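Local atomic coordinates of 4-oxalocrotonate decarboxylase NahK (Pseudomonas putida, PDB entry 5D2K), a protein that catalyses the metal-assisted decarboxylation of (3E)-2-oxohex-3-enedioate to 2-oxopent-4-enoate and carbon dioxide, a step in naphthalene degradation. Residues 119-124 with 235-240; 130-135 with 210-215; 137-142 with 180-185. The protein carries 1 engineered substitution. All blocks are in the same frame, centred on the assembly; numbering follows the deposited sequence. Where two conformers were deposited one is given.

Contact 1: residues 119-124 with 235-240; sequences VVTKAP and TFIMTG
V120 meets F236 across a non-hydrogen-bonded antiparallel pair, its CG2 lying in the plane of the phenyl ring at the edge, 3.9 Å from F236 CD1. The two side chains cross at about a right angle, and F236 also meets the ring of F173. On the other face of the sheet V119 and I237 form the neighbouring hydrogen-bonded pair. V119 CG2 comes within 4.0 Å of I237 CB, while I237 CD1 reaches on to T121 CG2. Two backbone bonds close this pair: V119 N to I237 O, and the straighter I237 N to V119 O at 2.8 Å. Where strand 112-121 ends and strand 236-238 is about to begin, T121 grips T235 twice. T121 N donates to T235 O at 3.0 Å, and T121 OG1, set between its own backbone N and carbonyl carbon (chi1 68°), accepts from T235 N at 3.2 Å, with weaker bonds to G234 N and P232 O. A valine in place of T121 would probably leave T235 N without this acceptor, with only the T121 N to T235 O bond still tying the two residues. T235 OG1 turns elsewhere, to P232 O. The amides of V119, T121, T235 and I237 thus find acceptors across the pair, V120 and F236 turn their backbone bonds to flanking strands, and the pairing holds I237, three residues before G240, which touches the bound 2-oxoadipate.

Contact 2: residues 130-135 with 210-215; sequences CHLGDV and LGHPLS
The N-terminal end of helix 213-225, capped by H212, receives the short, weakly bonded helical turn 132-135 in a contact made by aliphatic carbon, partly against polar backbone and hydroxyl atoms, away from the metal and ligand sites. H212 is the N-cap residue: its ND1 accepts from L214 N at 3.1 Å, with the donor only 5° out of the imidazole plane, so the ring is fixed against the first turn and the amide has a partner. Against this turn L132 drives one branch. With CG anti to the backbone N (chi1 -171°), L132 extends CD1 to L214 CB at 3.5 Å, tighter than usual for two carbons, and the two leucines cross at about a right angle. The same methyl lies 3.7 Å from S215 N and, at a like distance, beside the hydroxyl of S215; L132 CD2 stands a little farther from that oxygen. CD1 therefore sits against L214 CB and S215 N, at the junction of two successive helix residues, with the H212 ring farther off.

V135, one helical turn on, points toward the same helix. Its CG1 touches L214 CD2 at 4.1 Å and both its methyls lie near L214 O, so L214 is met by L132 at CB and by V135 near its end. The turn itself is tied by D134, whose OD2 accepts from H131 N at 2.8 Å through the anti lone pair, and by D134 N bonding back to H131 O.

Around this pair, V135 continues onto V217 and A218 of helix 213-225, and C130 N bonds to N222 farther along it. L214 also packs on L182, and P213 on T239, placing the helix start between loop 180-185 and the T239 region beside strand 236-238.

Contact 3: residues 137-142 with 180-185; sequences AAIDYV and ASLEEV
I139 overlaps L182 obliquely: L182 CD2 lies 3.8 Å from I139 CB, with I139 CG1 and CG2 close by. L182 brings this methyl in by holding CG anti to its backbone N (chi1 180°), and L182 CD1 reaches toward V142 CG1. Beyond it V142 CG2 and V185 CG2 meet tip to tip at 3.9 Å in the V185 conformer given. Between the apolar groups a main-chain bond joins the segments, V142 N to A180 O at 2.8 Å, the donor tilted 26° from the carbonyl plane. Y141 CB also comes within 3.3 Å of A180 O, while its ring leads away. A water next to L182 joins the segments, donating to I139 O and accepting from L182 N at 2.7 Å; its very short approach to D140 O is doubtful. D140 and Y141 both face V120, a classic beta bulge that interrupts the regular pairing of strand 139-149 with strand 112-121. The loop 180-185, with its 3-10 turn at 182-184, is therefore fastened alongside the bulged start of strand 139-149 by a direct backbone bond, a water and a patch of aliphatic carbon, and the water meets polar groups that the two backbones do not offer to each other.

Overall arrangement
The three contacts lie on the same side of the chain's centre, within the fumarylacetoacetate hydrolase-like part of the protein, and contact 3 is nested along the chain within contact 2, itself nested within contact 1. Contacts 1 and 3 share a sheet, their centres 10 Å apart: V120 O probably bonds to D140 N at 2.8 Å. The centre of contact 2 lies 12 Å from that of contact 1 and 13 Å from that of contact 3, and L214 CD2 ties it to both, 4.2 Å from V119 CG1 and 3.8 Å from I139 CG1. Contact 1 is closest to catalysis: it includes G240 of the ligand pocket, and the F236 side chain is about 10 Å from magnesium, which E114, E116 and E147 bind.

Contact 1: residues 119-124 with 235-240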
loop_
_atom_site.group_PDB
_atom_site.type_symbol
_atom_site.label_atom_id
_atom_site.label_comp_id
_atom_site.label_asym_id
_atom_site.label_seq_id
_atom_site.Cartn_x
_atom_site.Cartn_y
_atom_site.Cartn_z
ATOM N N VAL A 119 7.738 -6.002 5.727
ATOM C CA VAL A 119 8.352 -6.428 6.983
ATOM C C VAL A 119 7.270 -6.704 8.008
ATOM O O VAL A 119 6.158 -6.182 7.907
ATOM C CB VAL A 119 9.340 -5.368 7.562
ATOM C CG1 VAL A 119 10.488 -5.120 6.595
ATOM C CG2 VAL A 119 8.612 -4.060 7.902
ATOM N N VAL A 120 7.589 -7.557 8.976
ATOM C CA VAL A 120 6.765 -7.705 10.172
ATOM C C VAL A 120 7.609 -7.253 11.345
ATOM O O VAL A 120 8.750 -7.669 11.475
ATOM C CB VAL A 120 6.276 -9.164 10.362
ATOM C CG1 VAL A 120 5.666 -9.366 11.742
ATOM C CG2 VAL A 120 5.243 -9.502 9.299
ATOM N N THR A 121 7.062 -6.377 12.184
ATOM C CA THR A 121 7.827 -5.842 13.307
ATOM C C THR A 121 7.673 -6.711 14.551
ATOM O O THR A 121 6.699 -7.451 14.672
ATOM C CB THR A 121 7.398 -4.407 13.661
ATOM O OG1 THR A 121 6.065 -4.411 14.208
ATOM C CG2 THR A 121 7.447 -3.512 12.427
ATOM N N LYS A 122 8.628 -6.598 15.476
ATOM C CA LYS A 122 8.532 -7.311 16.761
ATOM C C LYS A 122 8.687 -6.396 17.979
ATOM O O LYS A 122 8.779 -6.872 19.106
ATOM C CB LYS A 122 9.566 -8.445 16.836
ATOM C CG LYS A 122 11.008 -8.032 16.574
ATOM C CD LYS A 122 11.931 -9.237 16.729
ATOM C CE LYS A 122 13.356 -8.899 16.356
ATOM N NZ LYS A 122 14.253 -10.064 16.637
ATOM N N ALA A 123 8.716 -5.088 17.741
ATOM C CA ALA A 123 8.766 -4.092 18.808
ATOM C C ALA A 123 8.070 -2.838 18.325
ATOM O O ALA A 123 8.076 -2.564 17.132
ATOM C CB ALA A 123 10.207 -3.786 19.194
ATOM N N PRO A 124 7.454 -2.074 19.239
ATOM C CA PRO A 124 6.767 -0.867 18.769
ATOM C C PRO A 124 7.711 0.190 18.210
ATOM O O PRO A 124 8.867 0.311 18.647
ATOM C CB PRO A 124 6.054 -0.339 20.019
ATOM C CG PRO A 124 6.697 -1.021 21.175
ATOM C CD PRO A 124 7.340 -2.273 20.695
ATOM N N THR A 235 3.247 -5.667 13.547
ATOM C CA THR A 235 2.585 -5.087 12.388
ATOM C C THR A 235 3.263 -5.480 11.076
ATOM O O THR A 235 4.485 -5.413 10.945
ATOM C CB THR A 235 2.532 -3.545 12.493
ATOM O OG1 THR A 235 1.873 -3.180 13.719
ATOM C CG2 THR A 235 1.776 -2.922 11.308
ATOM N N PHE A 236 2.438 -5.876 10.113
ATOM C CA PHE A 236 2.864 -6.143 8.736
ATOM C C PHE A 236 2.854 -4.824 7.974
ATOM O O PHE A 236 1.850 -4.119 7.973
ATOM C CB PHE A 236 1.922 -7.181 8.111
ATOM C CG PHE A 236 2.130 -7.446 6.637
ATOM C CD1 PHE A 236 3.063 -8.372 6.207
ATOM C CD2 PHE A 236 1.309 -6.855 5.697
ATOM C CE1 PHE A 236 3.205 -8.658 4.851
ATOM C CE2 PHE A 236 1.450 -7.138 4.342
ATOM C CZ PHE A 236 2.405 -8.036 3.926
ATOM N N ILE A 237 3.988 -4.483 7.352
ATOM C CA ILE A 237 4.134 -3.224 6.611
ATOM C C ILE A 237 4.620 -3.451 5.188
ATOM O O ILE A 237 5.709 -3.987 4.981
ATOM C CB ILE A 237 5.139 -2.262 7.297
ATOM C CG1 ILE A 237 4.805 -2.071 8.776
ATOM C CG2 ILE A 237 5.203 -0.918 6.556
ATOM C CD1 ILE A 237 5.899 -1.314 9.517
ATOM N N MET A 238 3.839 -3.009 4.209
ATOM C CA MET A 238 4.272 -3.036 2.810
ATOM C C MET A 238 4.985 -1.727 2.519
ATOM O O MET A 238 4.375 -0.665 2.631
ATOM C CB MET A 238 3.079 -3.222 1.870
ATOM C CG MET A 238 2.343 -4.522 2.085
ATOM S SD MET A 238 1.028 -4.771 0.863
ATOM C CE MET A 238 1.878 -4.502 -0.644
ATOM N N THR A 239 6.263 -1.778 2.147
ATOM C CA THR A 239 7.065 -0.558 2.209
ATOM C C THR A 239 7.038 0.298 0.953
ATOM O O THR A 239 7.518 1.433 0.983
ATOM C CB THR A 239 8.549 -0.873 2.574
ATOM O OG1 THR A 239 9.144 -1.725 1.586
ATOM C CG2 THR A 239 8.644 -1.542 3.961
ATOM N N GLY A 240 6.448 -0.205 -0.138
ATOM C CA GLY A 240 6.291 0.602 -1.346
ATOM C C GLY A 240 6.638 -0.088 -2.659
ATOM O O GLY A 240 7.465 -0.991 -2.719
#

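Contact 2: residues 130-135 with 210-215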
loop_
_atom_site.group_PDB
_atom_site.type_symbol
_atom_site.label_atom_id
_atom_site.label_comp_id
_atom_site.label_asym_id
_atom_site.label_seq_id
_atom_site.Cartn_x
_atom_site.Cartn_y
_atom_site.Cartn_z
ATOM N N CYS A 130 11.745 9.433 14.208
ATOM C CA CYS A 130 12.183 8.061 13.954
ATOM C C CYS A 130 13.192 8.027 12.811
ATOM O O CYS A 130 12.936 8.563 11.740
ATOM C CB CYS A 130 10.983 7.162 13.625
ATOM S SG CYS A 130 11.364 5.377 13.584
ATOM N N HIS A 131 14.348 7.406 13.048
ATOM C CA HIS A 131 15.397 7.312 12.041
ATOM C C HIS A 131 15.625 5.864 11.632
ATOM O O HIS A 131 15.159 4.938 12.286
ATOM C CB HIS A 131 16.716 7.908 12.560
ATOM C CG HIS A 131 16.632 9.365 12.899
ATOM N ND1 HIS A 131 16.763 10.359 11.953
ATOM C CD2 HIS A 131 16.441 9.995 14.082
ATOM C CE1 HIS A 131 16.648 11.538 12.539
ATOM N NE2 HIS A 131 16.449 11.346 13.830
ATOM N N LEU A 132 16.360 5.687 10.547
ATOM C CA LEU A 132 16.721 4.365 10.057
ATOM C C LEU A 132 17.270 3.461 11.169
ATOM O O LEU A 132 16.857 2.310 11.320
ATOM C CB LEU A 132 17.739 4.525 8.919
ATOM C CG LEU A 132 18.128 3.304 8.094
ATOM C CD1 LEU A 132 16.890 2.633 7.547
ATOM C CD2 LEU A 132 19.035 3.730 6.959
ATOM N N GLY A 133 18.196 3.983 11.972
ATOM C CA GLY A 133 18.759 3.204 13.064
ATOM C C GLY A 133 17.784 2.766 14.148
ATOM O O GLY A 133 18.050 1.807 14.865
ATOM N N ASP A 134 16.662 3.471 14.275
ATOM C CA ASP A 134 15.628 3.137 15.251
ATOM C C ASP A 134 14.792 1.937 14.810
ATOM O O ASP A 134 14.166 1.272 15.628
ATOM C CB ASP A 134 14.695 4.338 15.473
ATOM C CG ASP A 134 15.392 5.513 16.141
ATOM O OD1 ASP A 134 15.995 5.315 17.217
ATOM O OD2 ASP A 134 15.326 6.639 15.598
ATOM N N VAL A 135 14.774 1.683 13.507
ATOM C CA VAL A 135 13.876 0.697 12.913
ATOM C C VAL A 135 14.473 -0.708 12.923
ATOM O O VAL A 135 13.761 -1.703 13.029
ATOM C CB VAL A 135 13.529 1.100 11.445
ATOM C CG1 VAL A 135 12.841 -0.030 10.682
ATOM C CG2 VAL A 135 12.676 2.374 11.427
ATOM N N LEU A 210 12.834 5.002 -1.226
ATOM C CA LEU A 210 13.455 6.023 -0.365
ATOM C C LEU A 210 14.932 5.792 -0.061
ATOM O O LEU A 210 15.451 6.298 0.936
ATOM C CB LEU A 210 12.685 6.133 0.954
ATOM C CG LEU A 210 11.249 6.644 0.859
ATOM C CD1 LEU A 210 10.559 6.586 2.214
ATOM C CD2 LEU A 210 11.213 8.068 0.318
ATOM N N GLY A 211 15.628 5.044 -0.914
ATOM C CA GLY A 211 17.028 4.738 -0.673
ATOM C C GLY A 211 17.239 3.451 0.105
ATOM O O GLY A 211 18.311 2.852 0.062
ATOM N N HIS A 212 16.207 3.039 0.842
ATOM C CA HIS A 212 16.256 1.831 1.662
ATOM C C HIS A 212 14.845 1.530 2.155
ATOM O O HIS A 212 14.227 2.401 2.744
ATOM C CB HIS A 212 17.182 2.009 2.872
ATOM C CG HIS A 212 17.655 0.719 3.452
ATOM N ND1 HIS A 212 16.808 -0.192 4.053
ATOM C CD2 HIS A 212 18.896 0.176 3.512
ATOM C CE1 HIS A 212 17.509 -1.239 4.451
ATOM N NE2 HIS A 212 18.775 -1.043 4.125
ATOM N N PRO A 213 14.334 0.302 1.933
ATOM C CA PRO A 213 12.962 0.044 2.406
ATOM C C PRO A 213 12.728 0.338 3.902
ATOM O O PRO A 213 11.615 0.718 4.298
ATOM C CB PRO A 213 12.775 -1.448 2.094
ATOM C CG PRO A 213 13.574 -1.639 0.837
ATOM C CD PRO A 213 14.840 -0.810 1.102
ATOM N N LEU A 214 13.762 0.199 4.727
ATOM C CA LEU A 214 13.579 0.477 6.152
ATOM C C LEU A 214 13.376 1.983 6.408
ATOM O O LEU A 214 12.798 2.369 7.428
ATOM C CB LEU A 214 14.761 -0.069 6.957
ATOM C CG LEU A 214 14.891 -1.594 6.968
ATOM C CD1 LEU A 214 15.979 -2.038 7.935
ATOM C CD2 LEU A 214 13.548 -2.261 7.313
ATOM N N SER A 215 13.812 2.836 5.476
ATOM C CA SER A 215 13.544 4.275 5.612
ATOM C C SER A 215 12.060 4.564 5.442
ATOM O O SER A 215 11.534 5.530 5.988
ATOM C CB SER A 215 14.355 5.091 4.599
ATOM O OG SER A 215 15.748 5.033 4.908
#

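Contact 3: residues 137-142 with 180-185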
loop_
_atom_site.group_PDB
_atom_site.type_symbol
_atom_site.label_atom_id
_atom_site.label_comp_id
_atom_site.label_asym_id
_atom_site.label_seq_id
_atom_site.Cartn_x
_atom_site.Cartn_y
_atom_site.Cartn_z
ATOM N N ALA A 137 16.295 -2.993 14.689
ATOM C CA ALA A 137 16.094 -4.079 15.648
ATOM C C ALA A 137 14.619 -4.442 15.809
ATOM O O ALA A 137 14.293 -5.521 16.307
ATOM C CB ALA A 137 16.680 -3.702 16.984
ATOM N N ALA A 138 13.740 -3.541 15.394
ATOM C CA ALA A 138 12.306 -3.791 15.481
ATOM C C ALA A 138 11.800 -4.711 14.362
ATOM O O ALA A 138 10.653 -5.150 14.409
ATOM C CB ALA A 138 11.547 -2.476 15.467
ATOM N N ILE A 139 12.636 -5.008 13.367
ATOM C CA ILE A 139 12.218 -5.882 12.269
ATOM C C ILE A 139 12.385 -7.354 12.628
ATOM O O ILE A 139 13.486 -7.803 12.964
ATOM C CB ILE A 139 13.010 -5.596 10.981
ATOM C CG1 ILE A 139 12.894 -4.112 10.602
ATOM C CG2 ILE A 139 12.508 -6.496 9.838
ATOM C CD1 ILE A 139 11.458 -3.604 10.520
ATOM N N ASP A 140 11.292 -8.103 12.537
ATOM C CA ASP A 140 11.290 -9.537 12.835
ATOM C C ASP A 140 11.730 -10.322 11.607
ATOM O O ASP A 140 12.711 -11.065 11.651
ATOM C CB ASP A 140 9.880 -9.956 13.289
ATOM C CG ASP A 140 9.857 -11.270 14.050
ATOM O OD1 ASP A 140 10.878 -11.982 14.060
ATOM O OD2 ASP A 140 8.794 -11.575 14.635
ATOM N N TYR A 141 11.020 -10.140 10.503
ATOM C CA TYR A 141 11.381 -10.808 9.254
ATOM C C TYR A 141 10.792 -10.052 8.061
ATOM O O TYR A 141 10.038 -9.085 8.227
ATOM C CB TYR A 141 10.919 -12.274 9.264
ATOM C CG TYR A 141 9.441 -12.483 9.538
ATOM C CD1 TYR A 141 8.952 -12.529 10.843
ATOM C CD2 TYR A 141 8.544 -12.661 8.494
ATOM C CE1 TYR A 141 7.600 -12.723 11.099
ATOM C CE2 TYR A 141 7.186 -12.860 8.737
ATOM C CZ TYR A 141 6.727 -12.889 10.040
ATOM O OH TYR A 141 5.385 -13.085 10.277
ATOM N N VAL A 142 11.162 -10.483 6.860
ATOM C CA VAL A 142 10.740 -9.813 5.636
ATOM C C VAL A 142 9.876 -10.756 4.794
ATOM O O VAL A 142 10.024 -11.975 4.892
ATOM C CB VAL A 142 11.956 -9.323 4.831
ATOM C CG1 VAL A 142 12.911 -8.556 5.756
ATOM C CG2 VAL A 142 12.663 -10.492 4.161
ATOM N N ALA A 180 12.240 -14.419 5.352
ATOM C CA ALA A 180 13.423 -14.581 6.192
ATOM C C ALA A 180 13.771 -13.420 7.129
ATOM O O ALA A 180 13.318 -12.294 6.962
ATOM C CB ALA A 180 14.610 -14.861 5.300
ATOM N N SER A 181 14.607 -13.722 8.117
ATOM C CA SER A 181 15.133 -12.721 9.042
ATOM C C SER A 181 15.866 -11.598 8.323
ATOM O O SER A 181 16.512 -11.815 7.307
ATOM C CB SER A 181 16.081 -13.383 10.045
ATOM O OG SER A 181 15.392 -14.350 10.817
ATOM N N LEU A 182 15.770 -10.390 8.871
ATOM C CA LEU A 182 16.405 -9.240 8.247
ATOM C C LEU A 182 17.914 -9.404 8.051
ATOM O O LEU A 182 18.456 -8.983 7.035
ATOM C CB LEU A 182 16.127 -7.976 9.068
ATOM C CG LEU A 182 16.744 -6.686 8.528
ATOM C CD1 LEU A 182 16.252 -6.377 7.101
ATOM C CD2 LEU A 182 16.446 -5.535 9.475
ATOM N N GLU A 183 18.616 -10.037 8.984
ATOM C CA GLU A 183 20.071 -10.130 8.888
ATOM C C GLU A 183 20.518 -10.966 7.688
ATOM O O GLU A 183 21.665 -10.879 7.249
ATOM C CB GLU A 183 20.658 -10.710 10.175
ATOM C CG GLU A 183 20.432 -12.198 10.351
ATOM C CD GLU A 183 21.043 -12.721 11.637
ATOM O OE1 GLU A 183 21.730 -11.937 12.329
ATOM O OE2 GLU A 183 20.840 -13.911 11.956
ATOM N N GLU A 184 19.604 -11.787 7.162
ATOM C CA GLU A 184 19.890 -12.644 6.007
ATOM C C GLU A 184 19.607 -11.983 4.659
ATOM O O GLU A 184 19.935 -12.536 3.607
ATOM C CB GLU A 184 19.055 -13.924 6.060
ATOM C CG GLU A 184 19.201 -14.779 7.293
ATOM C CD GLU A 184 18.236 -15.952 7.249
ATOM O OE1 GLU A 184 17.243 -15.952 8.008
ATOM O OE2 GLU A 184 18.457 -16.863 6.426
ATOM N N VAL A 185 18.959 -10.827 4.687
ATOM C CA VAL A 185 18.482 -10.173 3.470
ATOM C C VAL A 185 18.918 -8.710 3.404
ATOM O O VAL A 185 18.627 -7.924 4.314
ATOM C CB VAL A 185 16.938 -10.218 3.364
ATOM C CG1 VAL A 185 16.485 -9.761 1.971
ATOM C CG2 VAL A 185 16.403 -11.620 3.675
HETATM O O HOH W 1 15.023 -10.096 11.464
#